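Xylooligosaccharide oxidase (Myceliophthora thermophila, PDB 5L6G) oxidises the C1 hydroxyl of xylooligosaccharides and related sugars to lactones, using bicovalently bound FAD and reducing molecular oxygen to hydrogen peroxide. Local coordinates at residues A[25-30]-A[61-66]. Numbering follows the deposited sequence.
Sequences AAIDEC and PAAIAK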
loop_
_atom_site.group_PDB
_atom_site.type_symbol
_atom_site.label_atom_id
_atom_site.label_comp_id
_atom_site.label_asym_id
_atom_site.label_seq_id
_atom_site.Cartn_x
_atom_site.Cartn_y
_atom_site.Cartn_z
ATOM N N ALA A 25 24.991 -8.109 -22.015
ATOM C CA ALA A 25 23.920 -8.824 -22.757
ATOM C C ALA A 25 23.174 -7.860 -23.681
ATOM O O ALA A 25 23.475 -6.660 -23.698
ATOM C CB ALA A 25 22.960 -9.491 -21.793
ATOM N N ALA A 26 22.226 -8.387 -24.461
ATOM C CA ALA A 26 21.493 -7.564 -25.429
ATOM C C ALA A 26 20.753 -6.387 -24.759
ATOM O O ALA A 26 20.721 -5.283 -25.288
ATOM C CB ALA A 26 20.529 -8.430 -26.216
ATOM N N ILE A 27 20.194 -6.600 -23.582
ATOM C CA ILE A 27 19.454 -5.515 -22.903
ATOM C C ILE A 27 20.417 -4.373 -22.550
ATOM O O ILE A 27 20.064 -3.206 -22.629
ATOM C CB ILE A 27 18.703 -6.004 -21.653
ATOM C CG1 ILE A 27 17.768 -4.927 -21.099
ATOM C CG2 ILE A 27 19.677 -6.420 -20.550
ATOM C CD1 ILE A 27 16.731 -4.418 -22.079
ATOM N N ASP A 28 21.650 -4.722 -22.202
ATOM C CA ASP A 28 22.638 -3.718 -21.789
ATOM C C ASP A 28 23.067 -2.880 -22.970
ATOM O O ASP A 28 23.138 -1.661 -22.896
ATOM C CB ASP A 28 23.833 -4.401 -21.150
ATOM C CG ASP A 28 23.433 -5.292 -20.025
ATOM O OD1 ASP A 28 22.999 -4.759 -18.984
ATOM O OD2 ASP A 28 23.512 -6.536 -20.189
ATOM N N GLU A 29 23.335 -3.560 -24.073
ATOM C CA GLU A 29 23.694 -2.898 -25.305
ATOM C C GLU A 29 22.558 -2.025 -25.821
ATOM O O GLU A 29 22.805 -0.943 -26.331
ATOM C CB GLU A 29 24.076 -3.929 -26.356
ATOM C CG GLU A 29 25.317 -4.727 -26.012
ATOM C CD GLU A 29 26.485 -3.856 -25.547
ATOM O OE1 GLU A 29 26.820 -2.855 -26.237
ATOM O OE2 GLU A 29 27.064 -4.181 -24.474
ATOM N N CYS A 30 21.322 -2.499 -25.705
ATOM C CA CYS A 30 20.173 -1.701 -26.162
ATOM C C CYS A 30 20.099 -0.387 -25.375
ATOM O O CYS A 30 19.953 0.699 -25.936
ATOM C CB CYS A 30 18.859 -2.461 -25.980
ATOM S SG CYS A 30 17.488 -1.613 -26.781
ATOM N N PRO A 61 18.147 -8.619 -11.166
ATOM C CA PRO A 61 17.652 -8.080 -12.422
ATOM C C PRO A 61 18.546 -8.413 -13.591
ATOM O O PRO A 61 19.755 -8.600 -13.430
ATOM C CB PRO A 61 17.679 -6.560 -12.187
ATOM C CG PRO A 61 17.510 -6.429 -10.715
ATOM C CD PRO A 61 18.349 -7.543 -10.179
ATOM N N ALA A 62 17.952 -8.470 -14.772
ATOM C CA ALA A 62 18.736 -8.493 -16.007
ATOM C C ALA A 62 19.612 -7.243 -16.106
ATOM O O ALA A 62 20.766 -7.293 -16.535
ATOM C CB ALA A 62 17.800 -8.582 -17.194
ATOM N N ALA A 63 19.036 -6.114 -15.712
ATOM C CA ALA A 63 19.712 -4.833 -15.787
ATOM C C ALA A 63 18.866 -3.827 -15.039
ATOM O O ALA A 63 17.699 -4.073 -14.744
ATOM C CB ALA A 63 19.889 -4.391 -17.230
ATOM N N ILE A 64 19.473 -2.704 -14.700
ATOM C CA ILE A 64 18.770 -1.656 -13.956
ATOM C C ILE A 64 18.936 -0.343 -14.689
ATOM O O ILE A 64 20.044 0.198 -14.757
ATOM C CB ILE A 64 19.316 -1.531 -12.518
ATOM C CG1 ILE A 64 19.131 -2.847 -11.770
ATOM C CG2 ILE A 64 18.611 -0.378 -11.804
ATOM C CD1 ILE A 64 19.728 -2.863 -10.373
ATOM N N ALA A 65 17.847 0.130 -15.280
ATOM C CA ALA A 65 17.826 1.436 -15.912
ATOM C C ALA A 65 17.618 2.457 -14.803
ATOM O O ALA A 65 16.890 2.212 -13.854
ATOM C CB ALA A 65 16.709 1.516 -16.945
ATOM N N LYS A 66 18.260 3.602 -14.952
ATOM C CA LYS A 66 18.272 4.626 -13.936
ATOM C C LYS A 66 17.766 5.945 -14.564
ATOM O O LYS A 66 18.516 6.900 -14.711
ATOM C CB LYS A 66 19.702 4.722 -13.425
ATOM C CG LYS A 66 19.921 5.582 -12.217
ATOM C CD LYS A 66 21.381 5.497 -11.771
ATOM C CE LYS A 66 22.356 6.108 -12.762
ATOM N NZ LYS A 66 23.709 6.213 -12.148
HETATM O O HOH W 1 22.140 -8.350 -18.513
HETATM O O HOH W 2 23.304 -5.342 -16.435
#
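I27 and D28 approach the methyl group of A63 together, one with a branch methyl and the other with a carboxylate oxygen, and so illustrate how a helix can rest on a strand with no direct hydrogen bond between them. The apolar part is small: CG2 of I27 lies 3.9 Å from CB of A63, with CB of A62 a little farther off at 4.4 Å. The I27 side chain, chi1 -171°, sets CG2 foremost toward the two alanines, while its ethyl arm ends in a CD1 that leads away from A63; I27 also packs on C79 and V85. Beside it, OD1 of D28 stands 3.6 Å from CB of A63. CG of D28 lies anti to its carbonyl carbon (chi1 -55°), which carries the carboxylate toward A63 and the waters. The contact joins the N-terminal helix 26-33 to strand 63-65 of the small mixed sheet in the PCMH-type FAD-binding region, where A63 is hydrogen-bonded through its backbone to V109 and the C30-C79 disulfide ties the same helix to helix 70-83. Polar linkage passes through two waters: one donates to OD2 of D28 and, at 2.6 Å, to O of A62; the other donates to OD1 of D28 and, at a longer 3.2 Å, to the same carbonyl oxygen. On its anti lone pair, OD2 also accepts a hydrogen bond from N of A25 at 2.8 Å, fastening the first modelled residue to the helix. Losing the D28 carboxylate to an alanine here would probably leave both waters less firmly held and the A25 nitrogen without this acceptor.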